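Local atomic coordinates of dihydroorotase (PDB entry 6L0A), a protein that catalyses the reversible, zinc-dependent interconversion of N-carbamoyl-L-aspartate and dihydroorotate, the third step of de novo pyrimidine biosynthesis. Residues Lys125-Gln128 / Val133-Leu136; His213-Ile218 / Pro348-Asp353; Val290-Asn295 / Leu327-Gln332. One frame throughout, in Å; residues are numbered along the deposited sequence.

Interaction 1: Lys125-Gln128 / Val133-Leu136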
# COMPACT_ATOMS: atom_id res chain seq x y z
N LYS C 125 4.76 22.95 -28.48
CA LYS C 125 5.04 23.33 -29.86
C LYS C 125 6.53 23.60 -30.05
O LYS C 125 7.12 23.15 -31.04
CB LYS C 125 4.21 24.56 -30.25
CG LYS C 125 4.11 24.85 -31.76
CD LYS C 125 3.94 23.58 -32.63
CE LYS C 125 2.68 22.76 -32.33
NZ LYS C 125 1.37 23.42 -32.62
N ALA C 126 7.16 24.30 -29.11
CA ALA C 126 8.59 24.55 -29.20
C ALA C 126 9.39 23.25 -29.10
O ALA C 126 10.32 23.02 -29.87
CB ALA C 126 9.02 25.54 -28.11
N MET C 127 9.01 22.38 -28.15
CA MET C 127 9.67 21.08 -28.06
C MET C 127 9.57 20.30 -29.37
O MET C 127 10.54 19.68 -29.81
CB MET C 127 9.07 20.25 -26.92
CG MET C 127 9.37 20.82 -25.56
SD MET C 127 8.53 19.88 -24.27
CE MET C 127 9.41 18.33 -24.45
N GLN C 128 8.37 20.30 -29.98
CA GLN C 128 8.17 19.55 -31.22
C GLN C 128 9.09 20.07 -32.32
O GLN C 128 9.71 19.28 -33.05
CB GLN C 128 6.70 19.64 -31.64
CG GLN C 128 6.32 18.77 -32.84
CD GLN C 128 4.81 18.74 -33.09
OE1 GLN C 128 4.20 17.67 -33.17
NE2 GLN C 128 4.21 19.92 -33.23
N VAL C 133 12.22 15.40 -26.37
CA VAL C 133 11.33 14.34 -25.89
C VAL C 133 10.48 14.90 -24.76
O VAL C 133 10.99 15.60 -23.89
CB VAL C 133 12.15 13.12 -25.42
CG1 VAL C 133 11.24 12.09 -24.74
CG2 VAL C 133 12.92 12.51 -26.58
N LEU C 134 9.18 14.60 -24.76
CA LEU C 134 8.32 14.98 -23.65
C LEU C 134 8.12 13.74 -22.79
O LEU C 134 7.52 12.76 -23.24
CB LEU C 134 6.98 15.52 -24.15
CG LEU C 134 5.92 15.75 -23.06
CD1 LEU C 134 6.39 16.82 -22.07
CD2 LEU C 134 4.57 16.12 -23.68
N ASN C 135 8.65 13.77 -21.56
CA ASN C 135 8.56 12.66 -20.62
C ASN C 135 7.38 12.90 -19.69
O ASN C 135 7.32 13.94 -19.04
CB ASN C 135 9.83 12.53 -19.80
CG ASN C 135 11.08 12.58 -20.65
OD1 ASN C 135 11.69 13.64 -20.81
ND2 ASN C 135 11.49 11.43 -21.15
N LEU C 136 6.48 11.93 -19.59
CA LEU C 136 5.28 12.08 -18.79
C LEU C 136 5.32 11.11 -17.61
O LEU C 136 5.47 9.91 -17.82
CB LEU C 136 4.04 11.83 -19.64
CG LEU C 136 3.85 12.76 -20.84
CD1 LEU C 136 2.67 12.30 -21.66
CD2 LEU C 136 3.67 14.20 -20.36
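Met-127 reaches from helix 121-130 onto the backbone of strand 133-136, and its methyl CE makes all the close contacts. The apolar part is with Leu-134. Met-127 CE lies 3.7 Å from Leu-134 CB and 3.6 Å from Leu-134 CA. Leu-134 CD1 is a little further from the same methyl, so CE rests beside the root of the leucine side chain. The chain of Met-127 runs extended through chi2 (176°). It then bends at chi3 (67°), which turns CE onto the strand.

The second kind of contact is with a peptide group. Met-127 CE approaches Val-133 O at 3.2 Å, close for a methyl and a carbonyl oxygen. The side chain of Val-133 leaves its backbone away from the helix, so this residue takes part through its backbone. Ile-85 of helix 82-90 and Val-97 of a loop also touch Met-127. Backbone bonds join Val-133 to Arg-95 and Val-97, Leu-134 to Lys-175 and Ile-177, and Asn-135 to Val-97.

The contact joins a helix of the TIM-barrel-type fold to the strand that follows it. There are no polar bonds between the two segments. A methyl packs on apolar carbons and a peptide oxygen, consistent with holding by close fit and burial.

Interaction 2: His213-Ile218 / Pro348-Asp353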
# COMPACT_ATOMS: atom_id res chain seq x y z
N HIS C 213 9.26 -2.65 -11.09
CA HIS C 213 7.91 -3.04 -11.47
C HIS C 213 7.86 -4.37 -12.21
O HIS C 213 6.76 -4.88 -12.43
CB HIS C 213 7.27 -1.93 -12.32
CG HIS C 213 6.93 -0.70 -11.54
ND1 HIS C 213 7.58 0.51 -11.71
CD2 HIS C 213 6.00 -0.49 -10.57
CE1 HIS C 213 7.07 1.40 -10.88
NE2 HIS C 213 6.11 0.83 -10.18
N LEU C 214 9.01 -4.92 -12.62
CA LEU C 214 9.05 -6.27 -13.17
C LEU C 214 9.05 -7.33 -12.08
O LEU C 214 8.90 -8.52 -12.39
CB LEU C 214 10.29 -6.44 -14.05
CG LEU C 214 10.42 -5.43 -15.20
CD1 LEU C 214 11.61 -5.77 -16.10
CD2 LEU C 214 9.13 -5.35 -16.01
N PHE C 215 9.22 -6.92 -10.82
CA PHE C 215 9.22 -7.81 -9.66
C PHE C 215 8.05 -7.58 -8.73
O PHE C 215 7.46 -8.54 -8.22
CB PHE C 215 10.50 -7.61 -8.84
CG PHE C 215 11.75 -8.11 -9.51
CD1 PHE C 215 12.54 -7.26 -10.28
CD2 PHE C 215 12.17 -9.43 -9.34
CE1 PHE C 215 13.71 -7.70 -10.86
CE2 PHE C 215 13.33 -9.88 -9.93
CZ PHE C 215 14.10 -9.02 -10.70
N LEU C 216 7.73 -6.32 -8.45
CA LEU C 216 6.87 -5.97 -7.32
C LEU C 216 5.40 -6.03 -7.68
O LEU C 216 5.00 -5.80 -8.82
CB LEU C 216 7.18 -4.56 -6.81
CG LEU C 216 8.54 -4.25 -6.19
CD1 LEU C 216 8.61 -2.77 -5.84
CD2 LEU C 216 8.80 -5.10 -4.96
N THR C 217 4.60 -6.28 -6.65
CA THR C 217 3.16 -6.13 -6.71
C THR C 217 2.74 -5.40 -5.44
O THR C 217 3.56 -5.17 -4.56
CB THR C 217 2.49 -7.50 -6.84
OG1 THR C 217 1.20 -7.35 -7.41
CG2 THR C 217 2.39 -8.13 -5.49
N ILE C 218 1.45 -5.05 -5.34
CA ILE C 218 0.98 -4.32 -4.16
C ILE C 218 1.31 -5.06 -2.86
O ILE C 218 1.58 -4.43 -1.83
CB ILE C 218 -0.53 -4.04 -4.28
CG1 ILE C 218 -1.03 -3.21 -3.09
CG2 ILE C 218 -1.33 -5.35 -4.45
CD1 ILE C 218 -2.44 -2.68 -3.27
N PRO C 348 18.92 -0.80 -0.82
CA PRO C 348 18.74 -1.11 -2.24
C PRO C 348 17.58 -2.05 -2.48
O PRO C 348 17.14 -2.80 -1.60
CB PRO C 348 20.07 -1.77 -2.62
CG PRO C 348 20.47 -2.49 -1.32
CD PRO C 348 20.05 -1.55 -0.23
N PHE C 349 17.07 -2.00 -3.71
CA PHE C 349 16.04 -2.92 -4.15
C PHE C 349 16.50 -4.37 -3.96
O PHE C 349 17.63 -4.72 -4.31
CB PHE C 349 15.71 -2.65 -5.62
CG PHE C 349 14.64 -3.52 -6.18
CD1 PHE C 349 13.40 -3.59 -5.56
CD2 PHE C 349 14.86 -4.25 -7.33
CE1 PHE C 349 12.41 -4.39 -6.08
CE2 PHE C 349 13.88 -5.04 -7.87
CZ PHE C 349 12.65 -5.11 -7.24
N LYS C 350 15.62 -5.19 -3.40
CA LYS C 350 15.85 -6.63 -3.25
C LYS C 350 17.06 -6.92 -2.37
O LYS C 350 17.76 -7.92 -2.57
CB LYS C 350 16.00 -7.33 -4.60
CG LYS C 350 14.67 -7.61 -5.30
CD LYS C 350 14.87 -8.14 -6.70
CE LYS C 350 15.70 -9.42 -6.72
NZ LYS C 350 14.92 -10.60 -6.24
N ALA C 351 17.29 -6.05 -1.39
CA ALA C 351 18.42 -6.20 -0.47
C ALA C 351 18.47 -7.60 0.11
O ALA C 351 17.46 -8.14 0.57
CB ALA C 351 18.30 -5.16 0.64
N GLY C 352 19.66 -8.21 0.06
CA GLY C 352 19.88 -9.54 0.58
C GLY C 352 19.62 -10.66 -0.39
O GLY C 352 19.97 -11.81 -0.09
N ASP C 353 19.02 -10.38 -1.55
CA ASP C 353 18.66 -11.44 -2.48
C ASP C 353 19.85 -11.85 -3.34
O ASP C 353 20.89 -11.19 -3.38
CB ASP C 353 17.51 -11.01 -3.38
CG ASP C 353 16.19 -10.92 -2.65
OD1 ASP C 353 16.14 -11.27 -1.45
OD2 ASP C 353 15.20 -10.50 -3.29
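The rings of Phe-215 and Phe-349 meet in an offset edge-to-face pair. The edge of Phe-349 is turned to the face of Phe-215. The centroids are 5.5 Å apart and the planes stand at 65°. The closest carbons are Phe-215 CD1 and Phe-349 CE2, at 3.5 Å.

Lys-350 lies over one face of the Phe-215 ring. Its CD is 3.9 Å from the centroid of Phe-215, only 9° off the ring normal, a CH-pi contact. Over one face of Phe-349 lies CG of the same lysine, 3.6 Å above the plane. The lysine chain thus covers both rings. At the edge of Phe-349, near its plane, are Phe-215 CB and Leu-216 CD2. Leu-216 CD2 is 3.8 Å from Phe-349 CE1.

The lysine runs straight through chi2 and then bends at chi3 and chi4. These bends carry NZ back to its own loop. There Lys-350 NZ makes a salt bridge of 3.0 Å with Asp-353 OD2, on the anti side of the carboxylate. This bond probably helps to hold the aliphatic chain over Phe-215.

Two successive type II beta turns, Pro-348 to Ala-351 and Lys-350 to Asp-353, shape the loop. Phe-349 and Lys-350 are the two central residues of the first, and both point toward 213-218.

Thr-217 and Ile-218 touch His-144 and Leu-154 of the second subunit, respectively. The contact packs the loop before strand 354-362 against the loop after barrel strand 205-209. Phe-349 also meets the ring of Tyr-286 edge-to-face. Helix 283-293 touches Phe-215 through Gln-289 and Val-290, while helix 236-246 packs on Leu-214.

Interaction 3: Val290-Asn295 / Leu327-Gln332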
# COMPACT_ATOMS: atom_id res chain seq x y z
N VAL C 290 15.23 -10.97 -14.78
CA VAL C 290 13.91 -11.14 -15.38
C VAL C 290 14.01 -11.82 -16.74
O VAL C 290 13.25 -12.74 -17.05
CB VAL C 290 13.21 -9.77 -15.50
CG1 VAL C 290 11.86 -9.92 -16.19
CG2 VAL C 290 13.08 -9.16 -14.11
N PHE C 291 14.95 -11.36 -17.58
CA PHE C 291 15.04 -11.92 -18.92
C PHE C 291 15.50 -13.38 -18.88
O PHE C 291 15.07 -14.19 -19.71
CB PHE C 291 15.98 -11.07 -19.77
CG PHE C 291 15.33 -9.83 -20.34
CD1 PHE C 291 14.98 -8.77 -19.51
CD2 PHE C 291 15.07 -9.72 -21.69
CE1 PHE C 291 14.39 -7.63 -20.03
CE2 PHE C 291 14.48 -8.58 -22.22
CZ PHE C 291 14.14 -7.53 -21.38
N GLU C 292 16.34 -13.74 -17.91
CA GLU C 292 16.72 -15.14 -17.75
C GLU C 292 15.52 -15.98 -17.34
O GLU C 292 15.23 -17.01 -17.96
CB GLU C 292 17.83 -15.26 -16.70
CG GLU C 292 18.07 -16.69 -16.26
CD GLU C 292 19.51 -16.96 -15.90
OE1 GLU C 292 20.01 -16.31 -14.95
OE2 GLU C 292 20.14 -17.80 -16.57
N GLU C 293 14.79 -15.54 -16.31
CA GLU C 293 13.63 -16.29 -15.86
C GLU C 293 12.57 -16.40 -16.96
O GLU C 293 11.82 -17.38 -17.01
CB GLU C 293 13.06 -15.63 -14.59
CG GLU C 293 14.03 -15.70 -13.40
CD GLU C 293 13.53 -14.95 -12.17
OE1 GLU C 293 12.45 -14.32 -12.25
OE2 GLU C 293 14.23 -14.97 -11.12
N GLN C 294 12.52 -15.42 -17.86
CA GLN C 294 11.56 -15.46 -18.96
C GLN C 294 12.09 -16.17 -20.19
O GLN C 294 11.36 -16.26 -21.20
CB GLN C 294 11.12 -14.04 -19.35
CG GLN C 294 10.39 -13.30 -18.24
CD GLN C 294 9.24 -14.11 -17.68
OE1 GLN C 294 8.32 -14.49 -18.40
NE2 GLN C 294 9.28 -14.36 -16.38
N ASN C 295 13.32 -16.68 -20.15
CA ASN C 295 13.92 -17.36 -21.30
C ASN C 295 13.93 -16.45 -22.52
O ASN C 295 13.58 -16.84 -23.63
CB ASN C 295 13.20 -18.67 -21.59
CG ASN C 295 13.28 -19.59 -20.44
OD1 ASN C 295 12.31 -20.28 -20.09
ND2 ASN C 295 14.43 -19.61 -19.79
N LEU C 327 27.72 -8.47 -19.49
CA LEU C 327 27.02 -9.24 -18.47
C LEU C 327 27.64 -10.63 -18.38
O LEU C 327 27.76 -11.31 -19.40
CB LEU C 327 25.53 -9.34 -18.81
CG LEU C 327 24.57 -9.74 -17.70
CD1 LEU C 327 24.20 -8.54 -16.85
CD2 LEU C 327 23.35 -10.37 -18.32
N PHE C 328 28.04 -11.04 -17.18
CA PHE C 328 28.62 -12.37 -17.02
C PHE C 328 28.00 -13.10 -15.84
O PHE C 328 27.68 -12.49 -14.82
CB PHE C 328 30.16 -12.31 -16.89
CG PHE C 328 30.66 -11.57 -15.68
CD1 PHE C 328 30.62 -10.19 -15.62
CD2 PHE C 328 31.21 -12.26 -14.61
CE1 PHE C 328 31.10 -9.50 -14.52
CE2 PHE C 328 31.68 -11.58 -13.50
CZ PHE C 328 31.63 -10.20 -13.46
N LYS C 329 27.85 -14.42 -16.01
CA LYS C 329 27.01 -15.26 -15.15
C LYS C 329 27.77 -15.63 -13.87
O LYS C 329 28.13 -16.79 -13.62
CB LYS C 329 26.57 -16.50 -15.92
CG LYS C 329 25.59 -17.44 -15.21
CD LYS C 329 24.19 -16.87 -15.13
CE LYS C 329 23.19 -17.91 -14.61
NZ LYS C 329 22.69 -18.81 -15.69
N LYS C 330 28.01 -14.62 -13.04
CA LYS C 330 28.59 -14.79 -11.72
C LYS C 330 27.53 -14.39 -10.69
O LYS C 330 27.17 -13.21 -10.59
CB LYS C 330 29.86 -13.95 -11.54
CG LYS C 330 30.30 -13.80 -10.09
CD LYS C 330 31.13 -14.98 -9.60
CE LYS C 330 31.18 -15.04 -8.07
NZ LYS C 330 30.25 -16.07 -7.52
N GLU C 331 27.04 -15.38 -9.95
CA GLU C 331 26.04 -15.13 -8.92
C GLU C 331 26.58 -14.18 -7.86
O GLU C 331 27.77 -14.22 -7.51
CB GLU C 331 25.64 -16.47 -8.30
CG GLU C 331 24.60 -16.43 -7.20
CD GLU C 331 24.38 -17.80 -6.59
OE1 GLU C 331 23.56 -18.57 -7.15
OE2 GLU C 331 25.04 -18.12 -5.58
N GLN C 332 25.72 -13.29 -7.36
CA GLN C 332 26.12 -12.32 -6.34
C GLN C 332 24.94 -12.04 -5.42
O GLN C 332 23.79 -12.34 -5.73
CB GLN C 332 26.62 -11.02 -6.96
CG GLN C 332 25.57 -10.31 -7.81
CD GLN C 332 26.06 -8.98 -8.36
OE1 GLN C 332 26.66 -8.18 -7.63
NE2 GLN C 332 25.82 -8.75 -9.65
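Glu-292 and Lys-329 carry this contact, and each buries a similar area against the other. Glu-292 stands on the last turns of helix 283-293 and points toward 327-332. Its carboxylate takes one hydrogen bond from the lysine as part of a salt bridge. Lys-329 NZ lies 2.9 Å from Glu-292 OE2 and uses the syn lone pair of that oxygen. Lys-329 CE is 3.6 Å from both Glu-292 OE1 and Glu-292 OE2, so the last methylene also rests on the carboxylate. The two side chains cross at about a right angle.

Bends at chi2 (73°) and chi4 (-83°) bring the amine of Lys-329 across to the helix. Glu-292 OE1 has a weak hydrogen bond from Trp-357 NE1, so both carboxylate oxygens have partners. Trp-357 of strand 354-362 also touches Lys-329, and Ser-356 touches Glu-292. The charges would be expected to favour each other's ionised forms, but the site is only partly buried and solvent probably tempers the effect.

The backbone turns at Lys-329 and, beyond Glu-292, at Asn-295. Lys-329 is the centre of an inverse gamma turn just after strand 324-328, with Lys-330 N bonded to Phe-328 O at 2.8 Å. Asn-295, past the helix end, has positive phi, and Asn-295 N bonds to Glu-292 O at 2.9 Å.

The contact is a surface salt bridge between a helix and the turn that follows strand 324-328. The helix end itself is a Schellman motif. The bridge joins helix 283-293 to the four-stranded antiparallel sheet, away from the metal site.

How the interactions relate
Going from the N terminus, interaction 1 comes first. It spans only four intervening residues, the last of helix 121-130 and a short turn before strand 133-136. Interaction 2 opens at 213-218, after that contact is complete, and closes only at 348-353, 130 residues on. Interaction 3 is nested inside this long loop. None of the three cross. Interactions 2 and 3 touch, with Phe-215 CZ 3.6 Å from Val-290 CG2. Together they tie a loop at barrel strand 205-209, helix 283-293 and the antiparallel sheet into one region. Interaction 1 lies on the opposite side of the chain's centre, with its centre about 32 Å from that of interaction 2.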